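Local coordinates for protein vaginolysin (Gardnerella vaginalis, PDB 5IMY) that probably binds cholesterol and lyses host cells by forming membrane pores, as a secreted toxin of the cholesterol-dependent cytolysin family, at residues Leu40-Glu45 against Leu363-Asp368; Ser80-Asn85 against Met102-Ser107; Val212-Thr217 against Arg263-Lys268. All blocks are in the same frame, centred on the assembly; numbering follows the deposited sequence.

Contact 1 of 3, residues Leu40-Glu45 against Leu363-Asp368; sequences LARHGE and LQSNSD
The carbonyl oxygen Q364 O is approached by two groups of L40-E45: R42 N hydrogen-bonds to it at 2.6 Å, and A41 CA lies 3.2 Å from the same Q364 O in a CA-H...O contact. The R42 N-H arrives nearly along the C=O axis with an angle of 164° at the hydrogen, so this is the straightest bond of the pairing. Further along, N366 N donates to R42 O and G44 N to N366 O, the alternation expected of parallel strands, whose axes here diverge by only 12°. Past the end of strand 41-43, E45 O still accepts D368 N at 3.2 Å. On one face of the sheet, R42 leaves its backbone with CG anti to N (chi1 173°), and its chain then bends at chi3, which lays the guanidinium over S365: S365 CB sits beneath one face, 3.6 Å from R42 NH2. S365 OG lies 3.0 Å from R42 NH2, but the angle is too poor for a hydrogen bond; R42 NH2 instead donates to K181 O. At the start of the pairing, L40 CD1 meets L363 CD1 at 4.0 Å. Strand 363-389 is thus flanked here by 41-43 and, through backbone bonds of L363, S365 and S367, by antiparallel strand 62-76, while helix 177-184 packs over the R42 and S365 face and helix 99-102 meets L40.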
loop_
_atom_site.group_PDB
_atom_site.type_symbol
_atom_site.label_atom_id
_atom_site.label_comp_id
_atom_site.label_asym_id
_atom_site.label_seq_id
_atom_site.Cartn_x
_atom_site.Cartn_y
_atom_site.Cartn_z
ATOM N N LEU A 40 20.797 0.818 -32.400
ATOM C CA LEU A 40 21.521 0.027 -31.412
ATOM C C LEU A 40 20.642 -0.319 -30.214
ATOM O O LEU A 40 21.146 -0.544 -29.112
ATOM C CB LEU A 40 22.778 0.768 -30.954
ATOM C CG LEU A 40 23.959 0.780 -31.928
ATOM C CD1 LEU A 40 25.029 1.749 -31.450
ATOM C CD2 LEU A 40 24.540 -0.616 -32.093
ATOM N N ALA A 41 19.329 -0.377 -30.415
ATOM C CA ALA A 41 18.403 -0.706 -29.340
ATOM C C ALA A 41 18.098 -2.198 -29.333
ATOM O O ALA A 41 17.935 -2.819 -30.388
ATOM C CB ALA A 41 17.105 0.091 -29.485
ATOM N N ARG A 42 18.022 -2.767 -28.132
ATOM C CA ARG A 42 17.704 -4.171 -27.929
ATOM C C ARG A 42 16.409 -4.279 -27.133
ATOM O O ARG A 42 16.096 -3.414 -26.310
ATOM C CB ARG A 42 18.852 -4.891 -27.197
ATOM C CG ARG A 42 18.559 -6.331 -26.790
ATOM C CD ARG A 42 19.849 -7.106 -26.513
ATOM N NE ARG A 42 20.715 -6.443 -25.536
ATOM C CZ ARG A 42 20.766 -6.737 -24.237
ATOM N NH1 ARG A 42 20.000 -7.690 -23.722
ATOM N NH2 ARG A 42 21.596 -6.070 -23.444
ATOM N N HIS A 43 15.649 -5.342 -27.394
ATOM C CA HIS A 43 14.348 -5.537 -26.763
ATOM C C HIS A 43 14.221 -6.977 -26.294
ATOM O O HIS A 43 14.455 -7.908 -27.070
ATOM C CB HIS A 43 13.207 -5.192 -27.729
ATOM C CG HIS A 43 13.133 -3.740 -28.085
ATOM N ND1 HIS A 43 13.885 -3.181 -29.096
ATOM C CD2 HIS A 43 12.394 -2.731 -27.564
ATOM C CE1 HIS A 43 13.613 -1.890 -29.183
ATOM N NE2 HIS A 43 12.712 -1.592 -28.264
ATOM N N GLY A 44 13.845 -7.154 -25.033
ATOM C CA GLY A 44 13.681 -8.467 -24.438
ATOM C C GLY A 44 12.263 -8.982 -24.537
ATOM O O GLY A 44 11.510 -8.634 -25.453
ATOM N N GLU A 45 11.890 -9.824 -23.576
ATOM C CA GLU A 45 10.562 -10.415 -23.564
ATOM C C GLU A 45 9.520 -9.396 -23.113
ATOM O O GLU A 45 9.834 -8.378 -22.490
ATOM C CB GLU A 45 10.517 -11.635 -22.642
ATOM C CG GLU A 45 10.747 -11.315 -21.168
ATOM C CD GLU A 45 10.500 -12.510 -20.267
ATOM O OE1 GLU A 45 9.474 -13.199 -20.461
ATOM O OE2 GLU A 45 11.330 -12.764 -19.369
ATOM N N LEU A 363 23.859 2.296 -26.356
ATOM C CA LEU A 363 23.076 1.084 -26.562
ATOM C C LEU A 363 21.897 1.091 -25.601
ATOM O O LEU A 363 22.084 1.182 -24.382
ATOM C CB LEU A 363 23.928 -0.167 -26.352
ATOM C CG LEU A 363 24.773 -0.598 -27.554
ATOM C CD1 LEU A 363 25.919 0.374 -27.794
ATOM C CD2 LEU A 363 25.293 -2.015 -27.366
ATOM N N GLN A 364 20.690 0.995 -26.150
ATOM C CA GLN A 364 19.468 0.944 -25.361
ATOM C C GLN A 364 19.034 -0.510 -25.225
ATOM O O GLN A 364 18.867 -1.209 -26.230
ATOM C CB GLN A 364 18.364 1.781 -26.008
ATOM C CG GLN A 364 16.983 1.577 -25.396
ATOM C CD GLN A 364 15.953 2.541 -25.952
ATOM O OE1 GLN A 364 16.075 3.756 -25.798
ATOM N NE2 GLN A 364 14.932 2.002 -26.609
ATOM N N SER A 365 18.861 -0.962 -23.986
ATOM C CA SER A 365 18.375 -2.304 -23.702
ATOM C C SER A 365 17.203 -2.200 -22.745
ATOM O O SER A 365 17.280 -1.483 -21.741
ATOM C CB SER A 365 19.478 -3.177 -23.100
ATOM O OG SER A 365 20.540 -3.352 -24.021
ATOM N N ASN A 366 16.118 -2.904 -23.057
ATOM C CA ASN A 366 14.958 -2.922 -22.182
ATOM C C ASN A 366 14.338 -4.309 -22.195
ATOM O O ASN A 366 14.443 -5.047 -23.178
ATOM C CB ASN A 366 13.915 -1.871 -22.592
ATOM C CG ASN A 366 13.103 -2.290 -23.801
ATOM O OD1 ASN A 366 13.634 -2.854 -24.757
ATOM N ND2 ASN A 366 11.805 -2.013 -23.763
ATOM N N SER A 367 13.691 -4.655 -21.085
ATOM C CA SER A 367 13.071 -5.961 -20.937
ATOM C C SER A 367 12.038 -5.894 -19.825
ATOM O O SER A 367 12.270 -5.262 -18.792
ATOM C CB SER A 367 14.111 -7.040 -20.618
ATOM O OG SER A 367 13.480 -8.252 -20.257
ATOM N N ASP A 368 10.899 -6.540 -20.048
ATOM C CA ASP A 368 9.910 -6.693 -18.997
ATOM C C ASP A 368 10.330 -7.807 -18.051
ATOM O O ASP A 368 11.029 -8.750 -18.436
ATOM C CB ASP A 368 8.530 -7.002 -19.583
ATOM C CG ASP A 368 7.905 -5.803 -20.271
ATOM O OD1 ASP A 368 8.412 -4.676 -20.086
ATOM O OD2 ASP A 368 6.900 -5.990 -20.989
#

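Contact 2 of 3, residues Ser80-Asn85 against Met102-Ser107; sequences SVTSAN and MDNMPS
N85 drives its side chain into the turn of M102-S107, and every atom of it has a neighbour. Its CB lies 3.5 Å from N104 O and also faces P106 CD and M105 SD. With CG set between the backbone N and the carbonyl carbon (chi1 66°), the amide turns back over its own loop, where N85 OD1 accepts T82 N at 3.0 Å in an almost straight bond. The other branch crosses the contact: N85 ND2 donates to N104 O at 3.1 Å, with the acceptor lying in the N85 amide plane, and makes a weak bond to S80 O as well. That carbonyl has a second donor, N104 ND2, 3.1 Å from S80 O and coming from above the carbonyl plane. The two amides stand 77° apart and cross without stacking. N104 is fixed from outside too, its OD1 bonded to the hydroxyl of Y350 and its ND2 weakly to D187. At the more exposed end, M105 is bent at chi2 and chi3, which curls its sulfur to 3.5 Å (M105 SD to A84 CB) and its methyl CE against A84 O. N104 has positive phi (69°) and follows helix 99-102 with two bonds back into its last turn: a Schellman motif closes the C-terminal end of that helix, and its positive-phi residue is bonded to loop S80-N85.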
loop_
_atom_site.group_PDB
_atom_site.type_symbol
_atom_site.label_atom_id
_atom_site.label_comp_id
_atom_site.label_asym_id
_atom_site.label_seq_id
_atom_site.Cartn_x
_atom_site.Cartn_y
_atom_site.Cartn_z
ATOM N N SER A 80 31.358 -3.519 -21.734
ATOM C CA SER A 80 32.320 -4.340 -21.015
ATOM C C SER A 80 33.238 -5.080 -21.979
ATOM O O SER A 80 32.832 -5.490 -23.070
ATOM C CB SER A 80 31.602 -5.353 -20.121
ATOM O OG SER A 80 30.908 -4.709 -19.070
ATOM N N VAL A 81 34.491 -5.242 -21.563
ATOM C CA VAL A 81 35.466 -6.059 -22.275
ATOM C C VAL A 81 35.490 -7.434 -21.625
ATOM O O VAL A 81 35.532 -7.547 -20.393
ATOM C CB VAL A 81 36.860 -5.407 -22.253
ATOM C CG1 VAL A 81 37.902 -6.330 -22.877
ATOM C CG2 VAL A 81 36.830 -4.073 -22.984
ATOM N N THR A 82 35.466 -8.478 -22.448
ATOM C CA THR A 82 35.416 -9.852 -21.975
ATOM C C THR A 82 36.479 -10.673 -22.688
ATOM O O THR A 82 37.115 -10.219 -23.643
ATOM C CB THR A 82 34.036 -10.481 -22.217
ATOM O OG1 THR A 82 33.794 -10.576 -23.626
ATOM C CG2 THR A 82 32.944 -9.645 -21.573
ATOM N N SER A 83 36.664 -11.904 -22.209
ATOM C CA SER A 83 37.548 -12.838 -22.897
ATOM C C SER A 83 37.060 -13.123 -24.311
ATOM O O SER A 83 37.871 -13.358 -25.214
ATOM C CB SER A 83 37.650 -14.139 -22.102
ATOM O OG SER A 83 38.449 -15.092 -22.780
ATOM N N ALA A 84 35.744 -13.094 -24.524
ATOM C CA ALA A 84 35.178 -13.468 -25.813
ATOM C C ALA A 84 35.374 -12.390 -26.871
ATOM O O ALA A 84 35.537 -12.717 -28.053
ATOM C CB ALA A 84 33.687 -13.774 -25.661
ATOM N N ASN A 85 35.359 -11.114 -26.484
ATOM C CA ASN A 85 35.459 -10.025 -27.445
ATOM C C ASN A 85 36.787 -9.281 -27.393
ATOM O O ASN A 85 37.012 -8.400 -28.230
ATOM C CB ASN A 85 34.308 -9.022 -27.237
ATOM C CG ASN A 85 34.388 -8.289 -25.905
ATOM O OD1 ASN A 85 35.470 -8.034 -25.377
ATOM N ND2 ASN A 85 33.229 -7.946 -25.358
ATOM N N MET A 102 25.491 -5.163 -30.419
ATOM C CA MET A 102 24.481 -5.148 -29.368
ATOM C C MET A 102 24.616 -6.353 -28.448
ATOM O O MET A 102 24.253 -6.275 -27.269
ATOM C CB MET A 102 23.083 -5.103 -29.987
ATOM C CG MET A 102 22.759 -3.772 -30.645
ATOM S SD MET A 102 21.021 -3.584 -31.086
ATOM C CE MET A 102 20.898 -4.664 -32.508
ATOM N N ASP A 103 25.135 -7.466 -28.959
ATOM C CA ASP A 103 25.387 -8.648 -28.146
ATOM C C ASP A 103 26.765 -8.633 -27.497
ATOM O O ASP A 103 27.122 -9.594 -26.808
ATOM C CB ASP A 103 25.229 -9.913 -28.995
ATOM C CG ASP A 103 23.799 -10.132 -29.454
ATOM O OD1 ASP A 103 22.888 -9.492 -28.888
ATOM O OD2 ASP A 103 23.588 -10.948 -30.373
ATOM N N ASN A 104 27.541 -7.567 -27.701
ATOM C CA ASN A 104 28.880 -7.429 -27.134
ATOM C C ASN A 104 29.872 -8.402 -27.765
ATOM O O ASN A 104 30.859 -8.790 -27.135
ATOM C CB ASN A 104 28.863 -7.604 -25.612
ATOM C CG ASN A 104 29.871 -6.713 -24.910
ATOM O OD1 ASN A 104 30.278 -5.679 -25.439
ATOM N ND2 ASN A 104 30.277 -7.107 -23.710
ATOM N N MET A 105 29.619 -8.801 -29.009
ATOM C CA MET A 105 30.543 -9.629 -29.786
ATOM C C MET A 105 30.780 -8.973 -31.139
ATOM O O MET A 105 30.518 -9.564 -32.192
ATOM C CB MET A 105 29.994 -11.045 -29.951
ATOM C CG MET A 105 30.105 -11.903 -28.704
ATOM S SD MET A 105 31.806 -12.103 -28.138
ATOM C CE MET A 105 32.586 -12.798 -29.594
ATOM N N PRO A 106 31.291 -7.744 -31.149
ATOM C CA PRO A 106 31.406 -7.010 -32.410
ATOM C C PRO A 106 32.357 -7.698 -33.376
ATOM O O PRO A 106 33.347 -8.317 -32.979
ATOM C CB PRO A 106 31.939 -5.640 -31.976
ATOM C CG PRO A 106 32.669 -5.909 -30.704
ATOM C CD PRO A 106 31.918 -7.022 -30.028
ATOM N N SER A 107 32.035 -7.589 -34.661
ATOM C CA SER A 107 32.882 -8.091 -35.732
ATOM C C SER A 107 33.539 -6.916 -36.440
ATOM O O SER A 107 32.907 -5.877 -36.659
ATOM C CB SER A 107 32.077 -8.923 -36.732
ATOM O OG SER A 107 31.049 -8.152 -37.328
#

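Contact 3 of 3, residues Val212-Thr217 against Arg263-Lys268; sequences VNFKQT and RSMYVK
F214 and M265 are a hydrogen-bonded pair in two antiparallel strands, and the closest apolar packing of the contact gathers on their face of the sheet. V267 CG2 meets the edge of the F214 ring near its plane, 3.5 Å from F214 CD2, while M265 CE comes obliquely to 3.9 Å from that same F214 CD2. M265 reaches there with an extended chain whose CG lies between the backbone N and the carbonyl carbon (chi1 61°). L329 of helix 326-335 touches F214, M265 and V267 and covers this cluster. On the other face the N213 amide lies flat over one face of the Y266 ring, the planes 6° apart, with N213 CG 3.7 Å from Y266 CZ. K215, though it starts on this face too, leads its amine away to N78. The looser side-chain link is at Q216 and the partly exposed R263, which run side by side; R263 NH1 makes only a weak bond to Q216 OE1 at 2.8 Å (127° at the hydrogen). The backbone ladder is firm even here, with Q216 N 2.7 Å from R263 O. R263 NH1 also bonds to L332 O, its stronger partner, and Q216 NE2 weakly to I333 O, both on helix 326-335. Six backbone bonds, none weak, fix the register, and apolar groups pack under the same helix, a chemistry consistent with a core position.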
loop_
_atom_site.group_PDB
_atom_site.type_symbol
_atom_site.label_atom_id
_atom_site.label_comp_id
_atom_site.label_asym_id
_atom_site.label_seq_id
_atom_site.Cartn_x
_atom_site.Cartn_y
_atom_site.Cartn_z
ATOM N N VAL A 212 26.120 -6.227 -8.467
ATOM C CA VAL A 212 26.830 -4.963 -8.629
ATOM C C VAL A 212 28.081 -5.204 -9.459
ATOM O O VAL A 212 28.881 -6.090 -9.146
ATOM C CB VAL A 212 27.196 -4.339 -7.267
ATOM C CG1 VAL A 212 27.889 -2.998 -7.459
ATOM C CG2 VAL A 212 25.952 -4.182 -6.405
ATOM N N ASN A 213 28.246 -4.414 -10.516
ATOM C CA ASN A 213 29.442 -4.438 -11.349
ATOM C C ASN A 213 30.355 -3.304 -10.905
ATOM O O ASN A 213 29.964 -2.135 -10.959
ATOM C CB ASN A 213 29.072 -4.292 -12.827
ATOM C CG ASN A 213 30.269 -4.434 -13.750
ATOM O OD1 ASN A 213 31.247 -5.106 -13.423
ATOM N ND2 ASN A 213 30.194 -3.797 -14.913
ATOM N N PHE A 214 31.558 -3.646 -10.452
ATOM C CA PHE A 214 32.547 -2.659 -10.037
ATOM C C PHE A 214 33.605 -2.515 -11.120
ATOM O O PHE A 214 34.183 -3.513 -11.566
ATOM C CB PHE A 214 33.210 -3.054 -8.716
ATOM C CG PHE A 214 32.332 -2.876 -7.519
ATOM C CD1 PHE A 214 32.183 -1.630 -6.931
ATOM C CD2 PHE A 214 31.659 -3.952 -6.970
ATOM C CE1 PHE A 214 31.375 -1.463 -5.826
ATOM C CE2 PHE A 214 30.851 -3.792 -5.865
ATOM C CZ PHE A 214 30.708 -2.545 -5.291
ATOM N N LYS A 215 33.852 -1.277 -11.540
ATOM C CA LYS A 215 34.880 -0.966 -12.525
ATOM C C LYS A 215 35.847 0.040 -11.921
ATOM O O LYS A 215 35.450 1.156 -11.570
ATOM C CB LYS A 215 34.265 -0.411 -13.811
ATOM C CG LYS A 215 33.862 -1.486 -14.803
ATOM C CD LYS A 215 33.057 -0.916 -15.955
ATOM C CE LYS A 215 32.720 -1.997 -16.964
ATOM N NZ LYS A 215 31.677 -1.562 -17.931
ATOM N N GLN A 216 37.110 -0.361 -11.799
ATOM C CA GLN A 216 38.180 0.510 -11.325
ATOM C C GLN A 216 39.078 0.826 -12.516
ATOM O O GLN A 216 39.786 -0.054 -13.018
ATOM C CB GLN A 216 38.962 -0.155 -10.197
ATOM C CG GLN A 216 38.077 -0.751 -9.113
ATOM C CD GLN A 216 38.849 -1.143 -7.872
ATOM O OE1 GLN A 216 39.274 -2.290 -7.724
ATOM N NE2 GLN A 216 39.034 -0.189 -6.967
ATOM N N THR A 217 39.037 2.074 -12.973
ATOM C CA THR A 217 39.790 2.505 -14.143
ATOM C C THR A 217 41.051 3.229 -13.690
ATOM O O THR A 217 40.970 4.255 -13.008
ATOM C CB THR A 217 38.942 3.417 -15.031
ATOM O OG1 THR A 217 37.771 2.715 -15.464
ATOM C CG2 THR A 217 39.733 3.872 -16.255
ATOM N N ARG A 263 40.590 -2.675 -13.437
ATOM C CA ARG A 263 40.161 -3.850 -12.694
ATOM C C ARG A 263 38.642 -3.885 -12.661
ATOM O O ARG A 263 38.004 -2.875 -12.349
ATOM C CB ARG A 263 40.736 -3.817 -11.274
ATOM C CG ARG A 263 40.826 -5.161 -10.581
ATOM C CD ARG A 263 41.863 -5.104 -9.472
ATOM N NE ARG A 263 41.669 -6.148 -8.470
ATOM C CZ ARG A 263 40.872 -6.035 -7.411
ATOM N NH1 ARG A 263 40.178 -4.922 -7.205
ATOM N NH2 ARG A 263 40.768 -7.041 -6.553
ATOM N N SER A 264 38.068 -5.040 -12.987
ATOM C CA SER A 264 36.625 -5.205 -13.075
ATOM C C SER A 264 36.208 -6.471 -12.342
ATOM O O SER A 264 36.899 -7.491 -12.412
ATOM C CB SER A 264 36.170 -5.276 -14.539
ATOM O OG SER A 264 34.824 -5.707 -14.640
ATOM N N MET A 265 35.078 -6.403 -11.641
ATOM C CA MET A 265 34.564 -7.568 -10.938
ATOM C C MET A 265 33.058 -7.443 -10.756
ATOM O O MET A 265 32.506 -6.340 -10.730
ATOM C CB MET A 265 35.239 -7.747 -9.573
ATOM C CG MET A 265 35.037 -6.589 -8.613
ATOM S SD MET A 265 35.643 -6.972 -6.960
ATOM C CE MET A 265 35.056 -5.543 -6.067
ATOM N N TYR A 266 32.407 -8.596 -10.624
ATOM C CA TYR A 266 30.988 -8.688 -10.318
ATOM C C TYR A 266 30.811 -9.209 -8.899
ATOM O O TYR A 266 31.494 -10.152 -8.488
ATOM C CB TYR A 266 30.273 -9.613 -11.306
ATOM C CG TYR A 266 29.893 -8.945 -12.606
ATOM C CD1 TYR A 266 28.651 -8.348 -12.759
ATOM C CD2 TYR A 266 30.772 -8.912 -13.679
ATOM C CE1 TYR A 266 28.293 -7.735 -13.942
ATOM C CE2 TYR A 266 30.423 -8.301 -14.869
ATOM C CZ TYR A 266 29.181 -7.714 -14.995
ATOM O OH TYR A 266 28.821 -7.102 -16.176
ATOM N N VAL A 267 29.891 -8.599 -8.156
ATOM C CA VAL A 267 29.674 -8.927 -6.752
ATOM C C VAL A 267 28.199 -9.228 -6.538
ATOM O O VAL A 267 27.333 -8.473 -6.997
ATOM C CB VAL A 267 30.125 -7.786 -5.821
ATOM C CG1 VAL A 267 29.993 -8.209 -4.366
ATOM C CG2 VAL A 267 31.558 -7.381 -6.132
ATOM N N LYS A 268 27.916 -10.322 -5.837
ATOM C CA LYS A 268 26.560 -10.695 -5.453
ATOM C C LYS A 268 26.411 -10.513 -3.949
ATOM O O LYS A 268 27.101 -11.180 -3.170
ATOM C CB LYS A 268 26.255 -12.140 -5.848
ATOM C CG LYS A 268 24.883 -12.637 -5.388
ATOM C CD LYS A 268 24.676 -14.120 -5.680
ATOM C CE LYS A 268 25.547 -15.004 -4.795
ATOM N NZ LYS A 268 25.371 -16.452 -5.088
#

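Contact 3 is the buried one, an antiparallel pairing within the large sheet, whereas contacts 1 and 2 are only partly buried. Contact 1 depends on parallel backbone bonds in a different sheet, and contact 2 on asparagine amides between two loops. Contacts 1 and 2 touch directly: M102 SD lies 3.3 Å from A41 O. Contacts 2 and 3 meet where K215 bonds weakly to S80 OG, while contacts 1 and 3 stay about 10 Å apart at their nearest atoms. Contact 1 packs beside helix 177-184, which falls between strands 166-173 and 208-223 along the chain; in this family the helices in this part of the chain probably refold into membrane hairpins.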